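Local structure of HIAXHD3 (Humicola insolens, 3ZXK) at residues 78-83 / 503-508; 37-42 / 336-341; 15-20 / 31-36; 74-79 / 433-438. The protein hydrolyses arabinofuranose side chains as a family 43 glycoside hydrolase and, with its active site engineered, also displays endo-xylanase activity. One frame throughout, in Å; residues are numbered along the deposited sequence. Where two conformers were deposited one is given.

Contact 1 of 4, residues 78-83 / 503-508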
loop_
_atom_site.group_PDB
_atom_site.type_symbol
_atom_site.label_atom_id
_atom_site.label_comp_id
_atom_site.label_asym_id
_atom_site.label_seq_id
_atom_site.Cartn_x
_atom_site.Cartn_y
_atom_site.Cartn_z
ATOM N N ALA A 78 3.967 14.238 -8.152
ATOM C CA ALA A 78 4.910 13.127 -7.993
ATOM C C ALA A 78 4.165 11.800 -8.187
ATOM O O ALA A 78 4.540 10.773 -7.622
ATOM C CB ALA A 78 5.593 13.172 -6.620
ATOM N N TYR A 79 3.094 11.829 -8.976
ATOM C CA TYR A 79 2.358 10.609 -9.290
ATOM C C TYR A 79 3.283 9.488 -9.751
ATOM O O TYR A 79 4.075 9.674 -10.685
ATOM C CB TYR A 79 1.264 10.850 -10.337
ATOM C CG TYR A 79 0.042 11.509 -9.783
ATOM C CD1 TYR A 79 -0.863 10.785 -8.982
ATOM C CD2 TYR A 79 -0.225 12.844 -10.060
ATOM C CE1 TYR A 79 -2.019 11.399 -8.485
ATOM C CE2 TYR A 79 -1.360 13.481 -9.538
ATOM C CZ TYR A 79 -2.260 12.756 -8.779
ATOM O OH TYR A 79 -3.373 13.388 -8.272
ATOM N N VAL A 80 3.140 8.317 -9.111
ATOM C CA VAL A 80 3.842 7.074 -9.491
ATOM C C VAL A 80 5.362 7.191 -9.254
ATOM O O VAL A 80 6.140 6.363 -9.719
ATOM C CB VAL A 80 3.468 6.532 -10.912
ATOM C CG1 VAL A 80 3.732 5.036 -11.019
ATOM C CG2 VAL A 80 2.033 6.832 -11.259
ATOM N N LYS A 81 5.775 8.218 -8.530
ATOM C CA LYS A 81 7.143 8.306 -8.037
ATOM C C LYS A 81 7.147 7.835 -6.588
ATOM O O LYS A 81 6.565 6.799 -6.287
ATOM C CB LYS A 81 7.730 9.707 -8.267
ATOM C CG LYS A 81 7.814 10.068 -9.764
ATOM C CD LYS A 81 8.438 11.431 -9.952
ATOM C CE LYS A 81 8.599 11.775 -11.416
ATOM N NZ LYS A 81 8.945 13.216 -11.599
ATOM N N GLY A 82 7.815 8.560 -5.701
ATOM C CA GLY A 82 7.790 8.222 -4.286
ATOM C C GLY A 82 8.309 6.830 -3.969
ATOM O O GLY A 82 9.317 6.404 -4.514
ATOM N N ILE A 83 7.623 6.154 -3.055
ATOM C CA ILE A 83 8.132 4.924 -2.481
ATOM C C ILE A 83 7.838 3.725 -3.370
ATOM O O ILE A 83 6.688 3.316 -3.543
ATOM C CB ILE A 83 7.558 4.694 -1.068
ATOM C CG1 ILE A 83 8.016 5.837 -0.151
ATOM C CG2 ILE A 83 7.944 3.307 -0.531
ATOM C CD1 ILE A 83 7.363 5.822 1.240
ATOM N N ARG A 503 0.369 0.176 -15.161
ATOM C CA ARG A 503 1.349 1.271 -15.171
ATOM C C ARG A 503 1.315 2.264 -14.001
ATOM O O ARG A 503 2.367 2.752 -13.579
ATOM C CB ARG A 503 1.349 1.988 -16.526
ATOM C CG ARG A 503 1.739 1.056 -17.670
ATOM C CD ARG A 503 2.147 1.778 -18.940
ATOM N NE ARG A 503 2.523 0.819 -19.980
ATOM C CZ ARG A 503 3.751 0.337 -20.174
ATOM N NH1 ARG A 503 4.759 0.720 -19.401
ATOM N NH2 ARG A 503 3.976 -0.532 -21.158
ATOM N N TYR A 504 0.129 2.518 -13.448
ATOM C CA TYR A 504 0.015 3.358 -12.244
ATOM C C TYR A 504 0.464 2.623 -10.971
ATOM O O TYR A 504 0.645 3.240 -9.931
ATOM C CB TYR A 504 -1.435 3.832 -12.128
ATOM C CG TYR A 504 -1.713 4.852 -11.048
ATOM C CD1 TYR A 504 -1.395 6.197 -11.249
ATOM C CD2 TYR A 504 -2.320 4.480 -9.842
ATOM C CE1 TYR A 504 -1.655 7.155 -10.282
ATOM C CE2 TYR A 504 -2.601 5.429 -8.863
ATOM C CZ TYR A 504 -2.267 6.761 -9.072
ATOM O OH TYR A 504 -2.540 7.682 -8.074
ATOM N N PHE A 505 0.572 1.309 -11.079
ATOM C CA PHE A 505 1.026 0.388 -10.025
ATOM C C PHE A 505 0.036 0.203 -8.886
ATOM O O PHE A 505 -0.387 -0.923 -8.626
ATOM C CB PHE A 505 2.440 0.721 -9.512
ATOM C CG PHE A 505 3.534 0.430 -10.508
ATOM C CD1 PHE A 505 3.905 -0.879 -10.809
ATOM C CD2 PHE A 505 4.185 1.475 -11.149
ATOM C CE1 PHE A 505 4.923 -1.133 -11.729
ATOM C CE2 PHE A 505 5.189 1.231 -12.084
ATOM C CZ PHE A 505 5.561 -0.073 -12.372
ATOM N N THR A 506 -0.334 1.279 -8.206
ATOM C CA THR A 506 -1.287 1.198 -7.104
ATOM C C THR A 506 -2.659 0.737 -7.617
ATOM O O THR A 506 -3.033 1.044 -8.735
ATOM C CB THR A 506 -1.420 2.608 -6.486
ATOM O OG1 THR A 506 -0.126 3.015 -6.048
ATOM C CG2 THR A 506 -2.390 2.633 -5.274
ATOM N N GLY A 507 -3.402 -0.009 -6.815
ATOM C CA GLY A 507 -4.748 -0.401 -7.201
ATOM C C GLY A 507 -5.764 0.714 -7.055
ATOM O O GLY A 507 -5.444 1.820 -6.590
ATOM N N TYR A 508 -6.989 0.433 -7.504
ATOM C CA TYR A 508 -8.080 1.355 -7.279
ATOM C C TYR A 508 -8.319 1.575 -5.805
ATOM O O TYR A 508 -8.285 0.604 -5.005
ATOM C CB TYR A 508 -9.366 0.824 -7.900
ATOM C CG TYR A 508 -9.534 1.272 -9.333
ATOM C CD1 TYR A 508 -10.076 2.524 -9.634
ATOM C CD2 TYR A 508 -9.117 0.468 -10.391
ATOM C CE1 TYR A 508 -10.250 2.935 -10.949
ATOM C CE2 TYR A 508 -9.267 0.882 -11.732
ATOM C CZ TYR A 508 -9.825 2.138 -12.003
ATOM O OH TYR A 508 -10.008 2.576 -13.286
#
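Val80 packs against Tyr504 and Phe505 in a largely buried contact, mainly of apolar side chains, between two loops: residues 78-83, on the way from strand 54-58 to strand 87-91, and residues 503-508, leading into strand 509-516. Its two methyls divide the work. CG1 lies anti to the backbone N (chi1 -156°) and meets Phe505 at the ring edge, in the ring plane, 3.6 Å from CD2; the same methyl sits beside the carbonyl oxygen of Arg503. CG2 turns to the neighbouring aromatic and comes obliquely onto Tyr504, 3.5 Å from CD1. Val80 occupies the third position of a type II beta turn from Ala78 to Lys81, closed by Lys81 N to Ala78 O at 3.0 Å.

The turn belongs to the family 43 catalytic domain, a five-bladed beta-propeller, whereas 503-508 comes from the C-terminal concanavalin A-like beta-sandwich, so these side chains are part of the seam between the two domains. Farther along it, the Tyr504 hydroxyl arrives at the edge of the Tyr79 ring, with OH 3.6 Å from CD1. That approach is packing; the Tyr504 hydroxyl is hydrogen-bonded to the hydroxyl of Tyr38, and Tyr79 OH bonds to Phe366 O and to Asn336 ND2. Both phenols are thus fixed at their polar ends while their ring carbons fill the interface. The side chain of Phe505 also comes within about 4 Å of the bound arabinofuranose and of a xylopyranose.

Contact 2 of 4, residues 37-42 / 336-341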
loop_
_atom_site.group_PDB
_atom_site.type_symbol
_atom_site.label_atom_id
_atom_site.label_comp_id
_atom_site.label_asym_id
_atom_site.label_seq_id
_atom_site.Cartn_x
_atom_site.Cartn_y
_atom_site.Cartn_z
ATOM N N ALA A 37 3.216 7.908 -4.153
ATOM C CA ALA A 37 3.033 9.271 -3.647
ATOM C C ALA A 37 1.921 9.384 -2.599
ATOM O O ALA A 37 1.535 10.486 -2.218
ATOM C CB ALA A 37 2.803 10.255 -4.803
ATOM N N TYR A 38 1.436 8.258 -2.092
ATOM C CA TYR A 38 0.434 8.294 -1.009
ATOM C C TYR A 38 1.103 8.595 0.341
ATOM O O TYR A 38 2.233 8.215 0.581
ATOM C CB TYR A 38 -0.381 6.994 -1.012
ATOM C CG TYR A 38 -1.249 6.905 -2.283
ATOM C CD1 TYR A 38 -2.497 7.478 -2.327
ATOM C CD2 TYR A 38 -0.788 6.255 -3.449
ATOM C CE1 TYR A 38 -3.291 7.416 -3.481
ATOM C CE2 TYR A 38 -1.553 6.184 -4.605
ATOM C CZ TYR A 38 -2.823 6.760 -4.618
ATOM O OH TYR A 38 -3.621 6.709 -5.766
ATOM N N SER A 39 0.442 9.374 1.165
ATOM C CA SER A 39 1.073 9.946 2.364
ATOM C C SER A 39 0.114 9.841 3.555
ATOM O O SER A 39 -0.991 10.389 3.496
ATOM C CB SER A 39 1.359 11.428 2.098
ATOM O OG SER A 39 1.917 12.045 3.262
ATOM N N PRO A 40 0.511 9.210 4.670
ATOM C CA PRO A 40 1.810 8.671 5.012
ATOM C C PRO A 40 2.173 7.496 4.120
ATOM O O PRO A 40 1.301 6.842 3.539
ATOM C CB PRO A 40 1.635 8.208 6.482
ATOM C CG PRO A 40 0.180 7.991 6.633
ATOM C CD PRO A 40 -0.455 9.053 5.779
ATOM N N GLY A 41 3.464 7.220 4.067
ATOM C CA GLY A 41 3.973 6.151 3.228
ATOM C C GLY A 41 4.514 4.978 4.019
ATOM O O GLY A 41 4.756 5.087 5.225
ATOM N N ALA A 42 4.724 3.867 3.300
ATOM C CA ALA A 42 5.386 2.664 3.825
ATOM C C ALA A 42 4.666 2.058 5.020
ATOM O O ALA A 42 5.212 2.019 6.132
ATOM C CB ALA A 42 6.869 2.902 4.137
ATOM N N ASN A 336 -3.655 11.444 -0.982
ATOM C CA ASN A 336 -3.003 11.521 -2.292
ATOM C C ASN A 336 -1.993 12.686 -2.255
ATOM O O ASN A 336 -2.394 13.839 -2.225
ATOM C CB ASN A 336 -4.059 11.739 -3.380
ATOM C CG ASN A 336 -3.432 12.107 -4.708
ATOM O OD1 ASN A 336 -2.332 11.650 -5.014
ATOM N ND2 ASN A 336 -4.100 12.946 -5.481
ATOM N N HIS A 337 -0.690 12.378 -2.210
ATOM C CA HIS A 337 0.392 13.361 -1.912
ATOM C C HIS A 337 0.288 13.882 -0.474
ATOM O O HIS A 337 -0.692 13.603 0.207
ATOM C CB HIS A 337 0.454 14.511 -2.945
ATOM C CG HIS A 337 0.849 14.082 -4.360
ATOM N ND1 HIS A 337 0.105 13.262 -5.126
ATOM C CD2 HIS A 337 1.940 14.463 -5.142
ATOM C CE1 HIS A 337 0.700 13.099 -6.327
ATOM N NE2 HIS A 337 1.800 13.859 -6.353
ATOM N N ASN A 338 1.298 14.583 0.017
ATOM C CA ASN A 338 1.234 15.126 1.363
ATOM C C ASN A 338 0.060 16.080 1.483
ATOM O O ASN A 338 -0.237 16.864 0.558
ATOM C CB ASN A 338 2.483 15.907 1.716
ATOM C CG ASN A 338 3.674 15.034 1.940
ATOM O OD1 ASN A 338 3.570 13.886 2.388
ATOM N ND2 ASN A 338 4.831 15.592 1.664
ATOM N N PRO A 339 -0.622 16.027 2.629
ATOM C CA PRO A 339 -1.738 16.926 2.847
ATOM C C PRO A 339 -1.280 18.355 3.194
ATOM O O PRO A 339 -0.144 18.549 3.675
ATOM C CB PRO A 339 -2.447 16.272 4.043
ATOM C CG PRO A 339 -1.337 15.674 4.823
ATOM C CD PRO A 339 -0.429 15.109 3.760
ATOM N N ASP A 340 -2.140 19.331 2.920
ATOM C CA ASP A 340 -2.005 20.671 3.505
ATOM C C ASP A 340 -2.647 20.617 4.901
ATOM O O ASP A 340 -3.876 20.572 5.048
ATOM C CB ASP A 340 -2.682 21.718 2.616
ATOM C CG ASP A 340 -2.567 23.139 3.162
ATOM O OD1 ASP A 340 -2.253 23.317 4.366
ATOM O OD2 ASP A 340 -2.807 24.080 2.376
ATOM N N THR A 341 -1.802 20.604 5.922
ATOM C CA THR A 341 -2.305 20.399 7.270
ATOM C C THR A 341 -3.097 21.584 7.815
ATOM O O THR A 341 -3.820 21.433 8.790
ATOM C CB THR A 341 -1.163 20.091 8.260
ATOM O OG1 THR A 341 -0.285 21.226 8.311
ATOM C CG2 THR A 341 -0.397 18.840 7.822
#
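Tyr38 and Asn336 form an antiparallel, non-hydrogen-bonded bridge that puts a short strand of the catalytic propeller, 38-39, at the outer end of a sheet of the C-terminal beta-sandwich. Their CA atoms are 4.9 Å apart and their side chains share a face of the sheet, where both also pack on Phe403. The Tyr38 ring approaches Asn336 CA obliquely.

Two hydrogen bonds link the segments. Backbone His337 N reaches Ala37 O at 2.9 Å, but the bond is weak, bent to 129° at the hydrogen. The other is made by side chains: with OG anti to its backbone N (chi1 177°), Ser39 donates to Asn338 OD1 at 2.6 Å, in the carbonyl plane. The Asn338 amide is held at its nitrogen too, by Asp70 OD1 and Leu63 O, which fixes its rotation.

Apolar contact centres on the imidazole of His337. Ala37 CB sits over one face, 4.0 Å from the ring centroid and 13° off the normal, a CH-pi contact. Both ring nitrogens are engaged: NE2 with Ala78 N, and ND1 as donor to Asn336 OD1 at 2.9 Å, the oxygen lying in the imidazole plane while ND1 stands well above the plane of the amide.

Contact 3 of 4, residues 15-20 / 31-36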
loop_
_atom_site.group_PDB
_atom_site.type_symbol
_atom_site.label_atom_id
_atom_site.label_comp_id
_atom_site.label_asym_id
_atom_site.label_seq_id
_atom_site.Cartn_x
_atom_site.Cartn_y
_atom_site.Cartn_z
ATOM N N GLU A 15 -5.952 -6.849 -0.195
ATOM C CA GLU A 15 -5.794 -5.389 -0.254
ATOM C C GLU A 15 -4.408 -5.120 -0.831
ATOM O O GLU A 15 -3.453 -5.866 -0.565
ATOM C CB GLU A 15 -5.932 -4.744 1.137
ATOM C CG GLU A 15 -7.355 -4.766 1.722
ATOM C CD GLU A 15 -7.498 -4.043 3.067
ATOM O OE1 GLU A 15 -6.670 -3.151 3.332
ATOM O OE2 GLU A 15 -8.425 -4.371 3.871
ATOM N N ASP A 16 -4.292 -4.045 -1.611
ATOM C CA ASP A 16 -3.085 -3.687 -2.352
ATOM C C ASP A 16 -1.924 -3.312 -1.413
ATOM O O ASP A 16 -1.898 -2.208 -0.886
ATOM C CB ASP A 16 -3.447 -2.514 -3.262
ATOM C CG ASP A 16 -2.317 -2.034 -4.107
ATOM O OD1 ASP A 16 -1.528 -2.871 -4.590
ATOM O OD2 ASP A 16 -2.256 -0.800 -4.323
ATOM N N HIS A 17 -0.945 -4.206 -1.267
ATOM C CA HIS A 17 0.238 -4.017 -0.362
ATOM C C HIS A 17 1.460 -4.546 -1.080
ATOM O O HIS A 17 2.015 -5.592 -0.727
ATOM C CB HIS A 17 0.001 -4.623 1.043
ATOM C CG HIS A 17 -0.761 -3.706 1.982
ATOM N ND1 HIS A 17 -0.213 -2.583 2.513
ATOM C CD2 HIS A 17 -2.067 -3.750 2.437
ATOM C CE1 HIS A 17 -1.127 -1.959 3.289
ATOM N NE2 HIS A 17 -2.258 -2.676 3.244
ATOM N N PRO A 18 1.894 -3.840 -2.131
ATOM C CA PRO A 18 2.947 -4.355 -3.010
ATOM C C PRO A 18 4.352 -4.268 -2.454
ATOM O O PRO A 18 4.592 -3.573 -1.450
ATOM C CB PRO A 18 2.885 -3.404 -4.211
ATOM C CG PRO A 18 2.436 -2.116 -3.612
ATOM C CD PRO A 18 1.390 -2.541 -2.610
ATOM N N ALA A 19 5.279 -4.968 -3.120
ATOM C CA ALA A 19 6.717 -4.920 -2.797
ATOM C C ALA A 19 7.031 -5.272 -1.347
ATOM O O ALA A 19 7.899 -4.673 -0.710
ATOM C CB ALA A 19 7.332 -3.577 -3.183
ATOM N N LEU A 20 6.349 -6.288 -0.844
ATOM C CA LEU A 20 6.388 -6.605 0.571
ATOM C C LEU A 20 7.766 -7.053 1.044
ATOM O O LEU A 20 8.511 -7.695 0.292
ATOM C CB LEU A 20 5.296 -7.630 0.908
ATOM C CG LEU A 20 5.482 -9.061 0.385
ATOM C CD1 LEU A 20 6.191 -9.926 1.429
ATOM C CD2 LEU A 20 4.138 -9.668 -0.001
ATOM N N TYR A 31 5.172 -6.732 8.179
ATOM C CA TYR A 31 5.084 -6.698 6.699
ATOM C C TYR A 31 5.128 -5.233 6.345
ATOM O O TYR A 31 4.344 -4.438 6.883
ATOM C CB TYR A 31 3.715 -7.276 6.349
ATOM C CG TYR A 31 3.245 -7.367 4.913
ATOM C CD1 TYR A 31 3.197 -6.250 4.070
ATOM C CD2 TYR A 31 2.740 -8.574 4.439
ATOM C CE1 TYR A 31 2.677 -6.342 2.778
ATOM C CE2 TYR A 31 2.238 -8.667 3.152
ATOM C CZ TYR A 31 2.197 -7.569 2.337
ATOM O OH TYR A 31 1.673 -7.775 1.080
ATOM N N SER A 32 6.056 -4.873 5.473
ATOM C CA SER A 32 6.228 -3.506 4.994
ATOM C C SER A 32 5.929 -3.431 3.498
ATOM O O SER A 32 6.391 -4.284 2.750
ATOM C CB SER A 32 7.659 -3.059 5.297
ATOM O OG SER A 32 7.949 -1.782 4.753
ATOM N N SER A 33 5.187 -2.412 3.060
ATOM C CA SER A 33 4.768 -2.280 1.654
ATOM C C SER A 33 5.062 -0.905 1.044
ATOM O O SER A 33 5.464 0.038 1.764
ATOM C CB SER A 33 3.293 -2.681 1.443
ATOM O OG SER A 33 2.421 -1.756 2.067
ATOM N N SER A 34 4.854 -0.797 -0.279
ATOM C CA SER A 34 5.160 0.431 -1.015
ATOM C C SER A 34 3.928 1.224 -1.391
ATOM O O SER A 34 2.855 0.664 -1.695
ATOM C CB SER A 34 5.900 0.066 -2.286
ATOM O OG SER A 34 7.046 -0.669 -1.948
ATOM N N THR A 35 4.083 2.549 -1.363
ATOM C CA THR A 35 2.935 3.445 -1.481
ATOM C C THR A 35 3.095 4.605 -2.460
ATOM O O THR A 35 2.232 5.447 -2.517
ATOM C CB THR A 35 2.599 4.058 -0.112
ATOM O OG1 THR A 35 3.823 4.304 0.597
ATOM C CG2 THR A 35 1.723 3.081 0.733
ATOM N N PHE A 36 4.193 4.666 -3.211
ATOM C CA PHE A 36 4.299 5.698 -4.268
ATOM C C PHE A 36 4.152 7.107 -3.664
ATOM O O PHE A 36 4.901 7.435 -2.733
ATOM C CB PHE A 36 3.379 5.342 -5.471
ATOM C CG PHE A 36 3.737 3.995 -6.051
ATOM C CD1 PHE A 36 3.242 2.802 -5.494
ATOM C CD2 PHE A 36 4.689 3.915 -7.080
ATOM C CE1 PHE A 36 3.655 1.564 -5.992
ATOM C CE2 PHE A 36 5.104 2.682 -7.576
ATOM C CZ PHE A 36 4.574 1.514 -7.036
HETATM O O HOH W 1 8.606 -1.965 -0.174
#
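Three direct hydrogen bonds tie the loop 15-20 to the end of strand 28-32 and the chain beyond it, and two of them involve His17. Its carbonyl oxygen accepts from Tyr31 OH at 2.9 Å, in the carbonyl plane and on a lone pair. Its ring nitrogen ND1 faces Ser33 OG at 2.8 Å along an almost straight line (178°), and either atom could be the donor. Ser33 OG gets there by standing between its own backbone N and carbonyl carbon (chi1 68°). The third is a backbone bond, Ser34 N to Pro18 O at 3.0 Å.

Both segments adjoin one blade of the family 43 propeller: 15-20 leads into strand 21-25, an edge strand of a four-stranded antiparallel sheet, and 31-36 continues from strand 28-32, next to it. The contact's centre is about 4 Å from that of the chain, and the side chain of Pro18 about 7 Å from the bound arabinofuranose.

Apolar packing is concentrated on Tyr31. Leu20 lays CB over one face of the phenol ring, 3.7 Å from the centroid and displaced toward the rim, while CD2 follows on to the hydroxyl. His17 CB adds an oblique approach at CE1.

In the conformer given, a water donates to Ala19 O at 2.8 Å and to Ser34 OG, which also bonds Trp84 O; Ser34 has a second conformer, so neither link of its hydroxyl is certain.

Contact 4 of 4, residues 74-79 / 433-438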
loop_
_atom_site.group_PDB
_atom_site.type_symbol
_atom_site.label_atom_id
_atom_site.label_comp_id
_atom_site.label_asym_id
_atom_site.label_seq_id
_atom_site.Cartn_x
_atom_site.Cartn_y
_atom_site.Cartn_z
ATOM N N GLY A 74 -0.379 20.908 -9.533
ATOM C CA GLY A 74 -1.122 20.003 -10.379
ATOM C C GLY A 74 -0.259 18.908 -10.966
ATOM O O GLY A 74 0.884 18.700 -10.552
ATOM N N THR A 75 -0.831 18.199 -11.937
ATOM C CA THR A 75 -0.162 17.083 -12.590
ATOM C C THR A 75 1.086 17.562 -13.326
ATOM O O THR A 75 1.100 18.666 -13.837
ATOM C CB THR A 75 -1.118 16.334 -13.532
ATOM O OG1 THR A 75 -1.609 17.207 -14.581
ATOM C CG2 THR A 75 -2.252 15.762 -12.702
ATOM N N PRO A 76 2.125 16.725 -13.393
ATOM C CA PRO A 76 2.183 15.328 -12.930
ATOM C C PRO A 76 2.544 15.130 -11.468
ATOM O O PRO A 76 2.676 13.984 -11.017
ATOM C CB PRO A 76 3.245 14.721 -13.871
ATOM C CG PRO A 76 4.162 15.844 -14.146
ATOM C CD PRO A 76 3.306 17.083 -14.213
ATOM N N GLY A 77 2.641 16.215 -10.709
ATOM C CA GLY A 77 2.981 16.131 -9.287
ATOM C C GLY A 77 4.153 15.203 -9.055
ATOM O O GLY A 77 5.195 15.358 -9.692
ATOM N N ALA A 78 3.967 14.238 -8.152
ATOM C CA ALA A 78 4.910 13.127 -7.993
ATOM C C ALA A 78 4.165 11.800 -8.187
ATOM O O ALA A 78 4.540 10.773 -7.622
ATOM C CB ALA A 78 5.593 13.172 -6.620
ATOM N N TYR A 79 3.094 11.829 -8.976
ATOM C CA TYR A 79 2.358 10.609 -9.290
ATOM C C TYR A 79 3.283 9.488 -9.751
ATOM O O TYR A 79 4.075 9.674 -10.685
ATOM C CB TYR A 79 1.264 10.850 -10.337
ATOM C CG TYR A 79 0.042 11.509 -9.783
ATOM C CD1 TYR A 79 -0.863 10.785 -8.982
ATOM C CD2 TYR A 79 -0.225 12.844 -10.060
ATOM C CE1 TYR A 79 -2.019 11.399 -8.485
ATOM C CE2 TYR A 79 -1.360 13.481 -9.538
ATOM C CZ TYR A 79 -2.260 12.756 -8.779
ATOM O OH TYR A 79 -3.373 13.388 -8.272
ATOM N N GLY A 433 3.687 9.962 -18.744
ATOM C CA GLY A 433 4.109 11.172 -18.045
ATOM C C GLY A 433 3.197 11.600 -16.922
ATOM O O GLY A 433 3.572 12.465 -16.139
ATOM N N TRP A 434 1.985 11.042 -16.860
ATOM C CA TRP A 434 1.005 11.342 -15.786
ATOM C C TRP A 434 0.491 12.754 -15.710
ATOM O O TRP A 434 0.073 13.217 -14.609
ATOM C CB TRP A 434 1.532 10.897 -14.423
ATOM C CG TRP A 434 2.007 9.487 -14.493
ATOM C CD1 TRP A 434 3.316 9.018 -14.416
ATOM C CD2 TRP A 434 1.185 8.291 -14.727
ATOM N NE1 TRP A 434 3.341 7.655 -14.541
ATOM C CE2 TRP A 434 2.106 7.158 -14.747
ATOM C CE3 TRP A 434 -0.178 8.063 -14.916
ATOM C CZ2 TRP A 434 1.657 5.844 -14.912
ATOM C CZ3 TRP A 434 -0.618 6.743 -15.103
ATOM C CH2 TRP A 434 0.285 5.660 -15.099
ATOM N N ARG A 435 0.497 13.447 -16.861
ATOM C CA ARG A 435 -0.264 14.689 -16.999
ATOM C C ARG A 435 -1.739 14.384 -17.205
ATOM O O ARG A 435 -2.106 13.314 -17.672
ATOM C CB ARG A 435 0.288 15.527 -18.146
ATOM C CG ARG A 435 1.625 16.150 -17.800
ATOM C CD ARG A 435 2.354 16.702 -19.012
ATOM N NE ARG A 435 3.729 17.074 -18.659
ATOM C CZ ARG A 435 4.728 16.210 -18.463
ATOM N NH1 ARG A 435 4.532 14.895 -18.579
ATOM N NH2 ARG A 435 5.932 16.663 -18.142
ATOM N N THR A 436 -2.598 15.299 -16.808
ATOM C CA THR A 436 -4.027 15.103 -17.017
ATOM C C THR A 436 -4.407 14.999 -18.507
ATOM O O THR A 436 -4.026 15.838 -19.330
ATOM C CB THR A 436 -4.837 16.205 -16.291
ATOM O OG1 THR A 436 -4.539 16.160 -14.899
ATOM C CG2 THR A 436 -6.327 15.975 -16.430
ATOM N N ALA A 437 -5.165 13.957 -18.840
ATOM C CA ALA A 437 -5.672 13.781 -20.201
ATOM C C ALA A 437 -7.113 14.256 -20.304
ATOM O O ALA A 437 -7.519 14.754 -21.346
ATOM C CB ALA A 437 -5.543 12.330 -20.640
ATOM N N SER A 438 -7.880 14.095 -19.229
ATOM C CA SER A 438 -9.269 14.578 -19.153
ATOM C C SER A 438 -9.677 14.924 -17.721
ATOM O O SER A 438 -9.425 14.160 -16.790
ATOM C CB SER A 438 -10.236 13.521 -19.685
ATOM O OG SER A 438 -11.572 14.022 -19.646
#
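At the outer end of the interface between catalytic and C-terminal domains, with the Trp434 side chain about 9 Å from a bound xylopyranose, Thr75 and Pro76 lie against Trp434, Arg435 and Thr436. Thr436 N donates to Thr75 OG1 in a hydrogen bond 3.1 Å long, with 151° at the hydrogen. Thr75 holds OG1 between its backbone N and carbonyl carbon (chi1 61°), which leaves CG2 beside the Thr436 hydroxyl; that hydroxyl bonds to Asp364 OD2.

Pro76, joined to Thr75 by a cis peptide, opens a type II' beta turn that ends at Tyr79. The turn comes from a propeller loop and meets the start of strand 436-448, an edge strand of a sheet of the concanavalin A-like beta-sandwich. Pro76 CB rests on Gly433 O at 3.2 Å, and its CA makes a CA-H...O contact of 3.4 Å with Trp434 O, a buried carbonyl oxygen with no hydrogen-bond partner in the model. Arg435 runs alongside the proline, its extended chain pointing the same way, and CG of Pro76 lies over one face of the guanidinium. On the inner flank, Trp434 CB packs 4.1 Å from Tyr79 CB.

In the fold
Contacts 1, 2 and 4 join the propeller to the beta-sandwich, whereas contact 3 lies within the propeller. Contacts 1 and 4 share Ala78 and Tyr79, and Trp434 of contact 4 bridges them by packing CE2 3.5 Å from Val80 CG2. Contact 2 meets contact 1 through Tyr38 OH to Tyr504 OH at 2.7 Å, and both 1 and 4 through His337 NE2 to Ala78 N at 2.8 Å. Contact 3 reaches contact 1 where Asp16 OD2 takes Gly507 N at 2.9 Å and the Phe36 ring lies nearly parallel to that of Phe505. The Phe505 side chain lies about 4 Å from the bound xylopyranose and arabinofuranose, that of Pro18 about 7 Å from the arabinofuranose.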